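PDB 2R7H: putative D-alanine N-acetyltransferase of GNAT family from Desulfovibrio desulfuricans subsp. desulfuricans, which probably transfers an acyl group, most likely acetyl from acetyl-CoA as in other GNAT enzymes, to an acceptor that has not been firmly established. Local coordinates for residues Gly128-Ala133 against Ile171-Val176; Val20-Gln25 against Val71-Asp76; Ser136-Tyr141 against Ala165-Ile170. One frame throughout, in Å; residues are numbered along the deposited sequence.

Contact 1. Residues Gly128-Ala133 against Ile171-Val176; sequences GRLLFA and IYRLEV
Gly128 O rests 3.2 Å from Val176 CG1 at the mouth of an antiparallel ladder in the GNAT sheet, where the start of strand 130-136 lies beside the end of strand 167-175. The Arg129 side chain starts off away from strand 167-175, and its guanidinium bonds to Glu92 O and to Ala161 O of the second subunit; the residue joins the ladder through its carbonyl, which accepts the N-H of Val176 (Val176 N to Arg129 O 2.8 Å). Leu130 faces Glu175 in a non-hydrogen-bonded pair. Its CD2 branch sits 3.6 Å above one face of the Arg173 guanidinium, offset toward the rim. Glu175 meets that guanidinium nearly in its plane in a salt bridge, Arg173 NE to Glu175 OE2 3.2 Å, on the anti lone pair. Glu156 binds Arg173 NH1 as well, and Lys160 of the second subunit gives that nitrogen its carbonyl oxygen.

Leu131 exchanges two backbone bonds with Leu174, and their CB atoms come within 4.3 Å on the opposite face of the sheet, which helix 111-125 and Phe153 cover. Phe132 returns to the Leu130 face. With CG beside the backbone N (chi1 -72°), the ring lies alongside the Arg173 side chain; Phe132 CE1 is 3.9 Å from Arg173 CG, while the ring and guanidinium planes stand 78° apart. Phe162 of the second subunit meets the same ring, which places this face at the dimer contact. Ala133 and Tyr172 form the next hydrogen-bonded pair, on the face of Leu131 and Leu174, and the Tyr172 hydroxyl is hydrogen-bonded to Glu149 of helix 142-150. The backbone bonds of this pair are both close to straight: Tyr172 N meets Ala133 O at 2.8 Å with an N-H...O angle of 168°.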
# COMPACT_ATOMS: atom_id res chain seq x y z
N GLY B 128 -11.46 0.06 15.03
CA GLY B 128 -11.33 -0.60 13.75
C GLY B 128 -12.47 -1.53 13.40
O GLY B 128 -13.07 -2.16 14.28
N ARG B 129 -12.79 -1.57 12.10
CA ARG B 129 -13.82 -2.40 11.51
C ARG B 129 -13.21 -3.58 10.78
O ARG B 129 -13.79 -4.66 10.81
CB ARG B 129 -14.59 -1.59 10.44
CG ARG B 129 -15.18 -0.28 10.93
CD ARG B 129 -15.77 0.60 9.81
NE ARG B 129 -14.76 0.96 8.81
CZ ARG B 129 -14.64 0.43 7.60
NH1 ARG B 129 -15.48 -0.50 7.15
NH2 ARG B 129 -13.68 0.84 6.80
N LEU B 130 -12.07 -3.37 10.09
CA LEU B 130 -11.43 -4.38 9.26
C LEU B 130 -9.96 -4.54 9.47
O LEU B 130 -9.29 -3.59 9.74
CB LEU B 130 -11.59 -3.98 7.79
CG LEU B 130 -13.03 -3.94 7.25
CD1 LEU B 130 -13.11 -3.22 5.87
CD2 LEU B 130 -13.47 -5.34 7.23
N LEU B 131 -9.48 -5.77 9.32
CA LEU B 131 -8.05 -6.07 9.39
C LEU B 131 -7.78 -6.86 8.13
O LEU B 131 -8.41 -7.90 7.91
CB LEU B 131 -7.66 -6.93 10.59
CG LEU B 131 -6.17 -7.29 10.73
CD1 LEU B 131 -5.33 -6.05 10.82
CD2 LEU B 131 -5.88 -8.22 11.95
N PHE B 132 -6.85 -6.34 7.32
CA PHE B 132 -6.46 -7.00 6.11
C PHE B 132 -5.06 -7.60 6.21
O PHE B 132 -4.23 -7.05 6.87
CB PHE B 132 -6.51 -6.05 4.90
CG PHE B 132 -7.89 -5.70 4.47
CD1 PHE B 132 -8.61 -6.58 3.68
CD2 PHE B 132 -8.49 -4.53 4.88
CE1 PHE B 132 -9.86 -6.25 3.29
CE2 PHE B 132 -9.72 -4.22 4.53
CZ PHE B 132 -10.43 -5.08 3.70
N ALA B 133 -4.88 -8.77 5.59
CA ALA B 133 -3.59 -9.46 5.48
C ALA B 133 -3.38 -9.86 4.03
O ALA B 133 -4.27 -10.38 3.40
CB ALA B 133 -3.49 -10.70 6.42
N ILE B 171 -5.60 -11.41 -0.93
CA ILE B 171 -5.94 -10.43 0.11
C ILE B 171 -7.03 -11.06 0.97
O ILE B 171 -8.10 -11.45 0.46
CB ILE B 171 -6.40 -9.06 -0.44
CG1 ILE B 171 -5.35 -8.46 -1.40
CG2 ILE B 171 -6.64 -8.09 0.73
CD1 ILE B 171 -5.77 -7.16 -2.12
N TYR B 172 -6.70 -11.21 2.25
CA TYR B 172 -7.53 -11.80 3.26
C TYR B 172 -8.16 -10.71 4.09
O TYR B 172 -7.52 -9.76 4.50
CB TYR B 172 -6.70 -12.77 4.14
CG TYR B 172 -6.45 -14.09 3.48
CD1 TYR B 172 -7.43 -15.10 3.50
CD2 TYR B 172 -5.25 -14.37 2.87
CE1 TYR B 172 -7.22 -16.31 2.88
CE2 TYR B 172 -5.04 -15.59 2.26
CZ TYR B 172 -6.01 -16.54 2.27
OH TYR B 172 -5.77 -17.73 1.64
N ARG B 173 -9.43 -10.88 4.38
CA ARG B 173 -10.21 -9.91 5.13
C ARG B 173 -10.70 -10.46 6.49
O ARG B 173 -11.20 -11.57 6.53
CB ARG B 173 -11.47 -9.66 4.30
CG ARG B 173 -12.49 -8.65 4.84
CD ARG B 173 -13.79 -8.92 4.20
NE ARG B 173 -14.79 -7.96 4.62
CZ ARG B 173 -14.92 -6.75 4.12
NH1 ARG B 173 -14.07 -6.27 3.20
NH2 ARG B 173 -15.89 -5.98 4.60
N LEU B 174 -10.56 -9.69 7.57
CA LEU B 174 -11.14 -10.08 8.86
C LEU B 174 -12.01 -8.93 9.33
O LEU B 174 -11.53 -7.81 9.48
CB LEU B 174 -10.10 -10.35 9.94
CG LEU B 174 -10.58 -10.87 11.31
CD1 LEU B 174 -11.08 -12.29 11.22
CD2 LEU B 174 -9.45 -10.84 12.29
N GLU B 175 -13.30 -9.17 9.52
CA GLU B 175 -14.21 -8.15 10.04
C GLU B 175 -14.02 -8.24 11.54
O GLU B 175 -14.15 -9.33 12.15
CB GLU B 175 -15.65 -8.42 9.63
CG GLU B 175 -15.80 -8.34 8.12
CD GLU B 175 -17.19 -8.52 7.60
OE1 GLU B 175 -18.14 -8.53 8.41
OE2 GLU B 175 -17.34 -8.66 6.37
N VAL B 176 -13.65 -7.11 12.12
CA VAL B 176 -13.33 -6.93 13.55
C VAL B 176 -14.46 -6.33 14.43
O VAL B 176 -14.46 -6.48 15.67
CB VAL B 176 -11.98 -6.12 13.65
CG1 VAL B 176 -11.96 -5.15 14.74
CG2 VAL B 176 -10.75 -7.08 13.64

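Contact 2. Residues Val20-Gln25 against Val71-Asp76; sequences VAFRRQ and VFATED
The Arg24 guanidinium lies with one face over Val71, whose CG1 sits 4.2 Å from the plane and under its centre, in an antiparallel pairing that adds the short outer strand 21-23 to the GNAT sheet. The Arg24 chain, bent at chi2 (69°), runs side by side with Val71, and the charged end continues to Asp122 and Glu118 of helix 111-125. The second guanidinium, that of Arg23, has Phe72 CB over one face, near the rim, and Gln25 O at its edge. Arg23 NH1 donates to Gln25 O at 2.9 Å, almost in the guanidinium plane, and is salt-bridged to Asp30 too; two oxygens grip NH1, which should restrict the rotation of the group. The Arg23 and Phe72 side chains run obliquely to each other, guanidinium and ring planes 25° apart, with Arg23 NH1 3.6 Å from Phe72 CD2.

The Phe22 ring is on the other side of the sheet from Arg23. Val20 CG1 covers part of one face, Phe22 CE1 meets Ala73 CB at 3.7 Å, and Val71 CG1 meets Phe22 CD1. Helix 111-125 packs on this apolar patch through Ala114 and Leu115, whereas helix 30-41 approaches the Phe72 side with Val34.

In the backbone, Ala21 pairs with Thr74 and Arg23 with Phe72 through two bonds each, with Phe22 and Ala73 as the non-hydrogen-bonded pair between them. Thr74 OG1 stands between its own backbone N and carbonyl carbon (chi1 58°), and there adds a weak bond to Ala21 O at 3.4 Å, the same oxygen that Thr74 N holds at 2.8 Å.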
# COMPACT_ATOMS: atom_id res chain seq x y z
N VAL B 20 4.25 -16.69 28.45
CA VAL B 20 4.50 -15.70 27.40
C VAL B 20 3.90 -14.37 27.83
O VAL B 20 2.75 -14.35 28.30
CB VAL B 20 3.83 -16.10 26.08
CG1 VAL B 20 4.02 -14.99 25.05
CG2 VAL B 20 4.40 -17.39 25.57
N ALA B 21 4.66 -13.28 27.71
CA ALA B 21 4.16 -11.93 28.03
C ALA B 21 4.05 -11.13 26.72
O ALA B 21 4.95 -11.20 25.88
CB ALA B 21 5.09 -11.21 28.99
N PHE B 22 2.95 -10.39 26.54
CA PHE B 22 2.73 -9.55 25.35
C PHE B 22 3.08 -8.11 25.71
O PHE B 22 2.61 -7.60 26.73
CB PHE B 22 1.32 -9.70 24.81
CG PHE B 22 1.04 -11.07 24.34
CD1 PHE B 22 1.60 -11.52 23.15
CD2 PHE B 22 0.24 -11.93 25.06
CE1 PHE B 22 1.36 -12.79 22.70
CE2 PHE B 22 -0.00 -13.22 24.60
CZ PHE B 22 0.57 -13.65 23.42
N ARG B 23 3.92 -7.47 24.90
CA ARG B 23 4.37 -6.09 25.14
C ARG B 23 4.15 -5.27 23.88
O ARG B 23 4.44 -5.74 22.79
CB ARG B 23 5.85 -6.12 25.51
CG ARG B 23 6.53 -4.75 25.63
CD ARG B 23 7.90 -4.81 26.30
NE ARG B 23 8.79 -5.83 25.75
CZ ARG B 23 9.50 -5.72 24.63
NH1 ARG B 23 9.41 -4.65 23.86
NH2 ARG B 23 10.29 -6.71 24.24
N ARG B 24 3.63 -4.06 24.03
CA ARG B 24 3.41 -3.13 22.93
C ARG B 24 4.46 -2.04 22.83
O ARG B 24 4.60 -1.44 21.78
CB ARG B 24 2.05 -2.44 23.00
CG ARG B 24 0.85 -3.18 22.50
CD ARG B 24 0.50 -4.30 23.34
NE ARG B 24 -0.76 -4.89 22.91
CZ ARG B 24 -1.24 -6.01 23.43
NH1 ARG B 24 -0.64 -6.65 24.45
NH2 ARG B 24 -2.37 -6.47 22.97
N GLN B 25 5.15 -1.74 23.93
CA GLN B 25 6.16 -0.67 23.95
C GLN B 25 7.40 -1.11 23.19
O GLN B 25 7.87 -2.19 23.43
CB GLN B 25 6.56 -0.33 25.40
CG GLN B 25 7.46 0.93 25.53
CD GLN B 25 7.87 1.25 26.96
OE1 GLN B 25 8.10 0.35 27.79
NE2 GLN B 25 8.02 2.54 27.25
N VAL B 71 3.15 -5.96 18.57
CA VAL B 71 2.79 -6.79 19.76
C VAL B 71 3.94 -7.81 19.80
O VAL B 71 4.10 -8.59 18.85
CB VAL B 71 1.45 -7.57 19.69
CG1 VAL B 71 1.29 -8.39 20.99
CG2 VAL B 71 0.24 -6.65 19.46
N PHE B 72 4.80 -7.73 20.81
CA PHE B 72 5.94 -8.63 20.97
C PHE B 72 5.61 -9.71 22.00
O PHE B 72 5.18 -9.36 23.09
CB PHE B 72 7.17 -7.86 21.46
CG PHE B 72 7.56 -6.68 20.60
CD1 PHE B 72 8.18 -6.88 19.38
CD2 PHE B 72 7.33 -5.37 21.02
CE1 PHE B 72 8.54 -5.81 18.59
CE2 PHE B 72 7.70 -4.30 20.24
CZ PHE B 72 8.31 -4.53 19.02
N ALA B 73 5.76 -10.99 21.66
CA ALA B 73 5.54 -12.11 22.59
C ALA B 73 6.93 -12.43 23.18
O ALA B 73 7.86 -12.76 22.42
CB ALA B 73 4.96 -13.32 21.85
N THR B 74 7.12 -12.27 24.49
CA THR B 74 8.42 -12.57 25.14
C THR B 74 8.32 -13.68 26.22
O THR B 74 7.27 -13.87 26.83
CB THR B 74 9.06 -11.33 25.79
OG1 THR B 74 8.16 -10.79 26.76
CG2 THR B 74 9.39 -10.27 24.77
N GLU B 75 9.42 -14.42 26.40
CA GLU B 75 9.55 -15.49 27.42
C GLU B 75 10.93 -15.19 28.00
O GLU B 75 11.93 -15.29 27.27
CB GLU B 75 9.55 -16.93 26.87
CG GLU B 75 8.34 -17.34 26.02
CD GLU B 75 8.39 -18.83 25.59
OE1 GLU B 75 8.85 -19.66 26.41
OE2 GLU B 75 7.92 -19.19 24.48
N ASP B 76 10.97 -14.80 29.28
CA ASP B 76 12.21 -14.42 29.98
C ASP B 76 12.66 -13.17 29.22
O ASP B 76 11.82 -12.33 28.89
CB ASP B 76 13.25 -15.57 30.00

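Contact 3. Residues Ser136-Tyr141 against Ala165-Ile170; sequences SGIRKY and AGDDKI
Ser136 gives its hydroxyl proton to Asp167 OD1, a bond whose modelled length of 2.5 Å from Ser136 OG is very short and should be read with caution. Next to it, Gly137 N donates to Asp168 O at 2.8 Å, well off straight at 135°, and the same carbonyl receives a CA-H...O contact from Ser136. Ile170 CD1 lies 3.3 Å from Gly137 CA, packing on the glycine backbone. Ile138 CG2 lies over one face of the carboxylate, 3.7 Å from Asp167 CG.

The Ser136 hydroxyl is also an acceptor. Placed opposite the backbone N across the CA-CB bond (chi1 167°), Ser136 OG takes the N-H of Ile138 (Ile138 N to OG 3.2 Å) along a nearly straight line, 173°, which makes an ST turn. OG thus appears to join the turn to the carboxylate. Asp167 has a further partner, since its OD2 is salt-bridged to Arg164, and this probably favours the charged form of the aspartate. Ser136 CB in turn lies over one face of the Tyr141 ring.

Ser136 and Lys169 form a non-hydrogen-bonded antiparallel pair at the last residue of strand 130-136, where the chain leaves strand 167-175. From there it passes through the 3-10 turn 139-141 into helix 142-150, whose Arg145 binds Ile138 O, while strand 154-159 flanks strand 167-175 on its other edge.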
# COMPACT_ATOMS: atom_id res chain seq x y z
N SER B 136 1.16 -14.49 -0.51
CA SER B 136 1.42 -15.05 -1.82
C SER B 136 0.61 -16.32 -2.06
O SER B 136 0.24 -17.02 -1.14
CB SER B 136 2.92 -15.32 -1.98
OG SER B 136 3.17 -16.13 -3.10
N GLY B 137 0.36 -16.60 -3.32
CA GLY B 137 -0.40 -17.79 -3.71
C GLY B 137 0.44 -19.02 -3.99
O GLY B 137 -0.14 -20.05 -4.35
N ILE B 138 1.78 -18.93 -3.83
CA ILE B 138 2.69 -20.05 -4.08
C ILE B 138 2.65 -21.12 -2.97
O ILE B 138 2.27 -20.84 -1.83
CB ILE B 138 4.18 -19.61 -4.41
CG1 ILE B 138 4.90 -19.00 -3.21
CG2 ILE B 138 4.24 -18.71 -5.62
CD1 ILE B 138 6.34 -18.58 -3.55
N ARG B 139 3.06 -22.35 -3.33
CA ARG B 139 3.08 -23.50 -2.40
C ARG B 139 3.69 -23.19 -1.01
O ARG B 139 3.08 -23.51 0.02
CB ARG B 139 3.82 -24.69 -3.06
N LYS B 140 4.85 -22.54 -1.00
CA LYS B 140 5.54 -22.15 0.24
C LYS B 140 4.67 -21.41 1.27
O LYS B 140 4.91 -21.52 2.48
CB LYS B 140 6.74 -21.27 -0.14
CG LYS B 140 7.57 -20.70 1.03
CD LYS B 140 8.60 -19.71 0.50
CE LYS B 140 9.45 -19.20 1.64
NZ LYS B 140 10.41 -18.18 1.18
N TYR B 141 3.69 -20.65 0.78
CA TYR B 141 2.76 -19.87 1.60
C TYR B 141 1.46 -20.57 1.94
O TYR B 141 0.59 -19.96 2.55
CB TYR B 141 2.49 -18.51 0.95
CG TYR B 141 3.70 -17.62 1.06
CD1 TYR B 141 4.70 -17.66 0.11
CD2 TYR B 141 3.85 -16.76 2.13
CE1 TYR B 141 5.81 -16.85 0.21
CE2 TYR B 141 4.95 -15.97 2.24
CZ TYR B 141 5.92 -16.01 1.27
OH TYR B 141 7.03 -15.23 1.40
N ALA B 165 5.56 -13.54 -12.31
CA ALA B 165 4.82 -14.54 -13.08
C ALA B 165 4.56 -15.77 -12.19
O ALA B 165 5.46 -16.23 -11.51
CB ALA B 165 5.62 -14.92 -14.36
N GLY B 166 3.32 -16.25 -12.15
CA GLY B 166 2.95 -17.38 -11.31
C GLY B 166 2.86 -17.12 -9.81
O GLY B 166 2.57 -18.05 -9.06
N ASP B 167 3.07 -15.88 -9.34
CA ASP B 167 3.03 -15.55 -7.91
C ASP B 167 1.93 -14.48 -7.65
O ASP B 167 2.15 -13.29 -7.76
CB ASP B 167 4.41 -15.09 -7.46
CG ASP B 167 4.54 -15.01 -5.96
OD1 ASP B 167 3.53 -14.99 -5.25
OD2 ASP B 167 5.68 -15.00 -5.47
N ASP B 168 0.75 -14.96 -7.30
CA ASP B 168 -0.42 -14.14 -7.05
C ASP B 168 -0.46 -13.57 -5.66
O ASP B 168 0.10 -14.18 -4.75
CB ASP B 168 -1.68 -14.99 -7.18
CG ASP B 168 -1.82 -15.65 -8.54
OD1 ASP B 168 -1.11 -15.26 -9.50
OD2 ASP B 168 -2.65 -16.57 -8.62
N LYS B 169 -1.11 -12.40 -5.50
CA LYS B 169 -1.27 -11.81 -4.18
C LYS B 169 -2.68 -12.16 -3.80
O LYS B 169 -3.57 -11.92 -4.62
CB LYS B 169 -1.13 -10.28 -4.17
CG LYS B 169 -1.26 -9.70 -2.71
CD LYS B 169 -0.79 -8.29 -2.57
CE LYS B 169 -1.65 -7.30 -3.20
NZ LYS B 169 -1.21 -5.92 -2.77
N ILE B 170 -2.88 -12.72 -2.60
CA ILE B 170 -4.21 -13.05 -2.09
C ILE B 170 -4.44 -12.08 -0.93
O ILE B 170 -3.56 -11.93 -0.07
CB ILE B 170 -4.39 -14.51 -1.58
CG1 ILE B 170 -4.17 -15.55 -2.68
CG2 ILE B 170 -5.86 -14.70 -1.05
CD1 ILE B 170 -2.84 -15.61 -3.23

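Contacts 1 and 3 lie along one pairing, strands 130-136 and 167-175: contact 1 is buried, whereas contact 3, only partly so, holds the fraying end, where a serine-aspartate bond and a turn replace the regular ladder. Contact 2, also partly buried, belongs to the same sheet but at its outer strand, its centre about 23 Å from that of contact 1 and about 31 Å from that of contact 3, the latter across the centre of the chain. Arg173 in contact 1 and both arginines of contact 2 lie against apolar groups, yet arginine partners differ: in contact 1 they come from both subunits, in contact 2 they include acidic residues of the chain's own helices, and no other subunit touches.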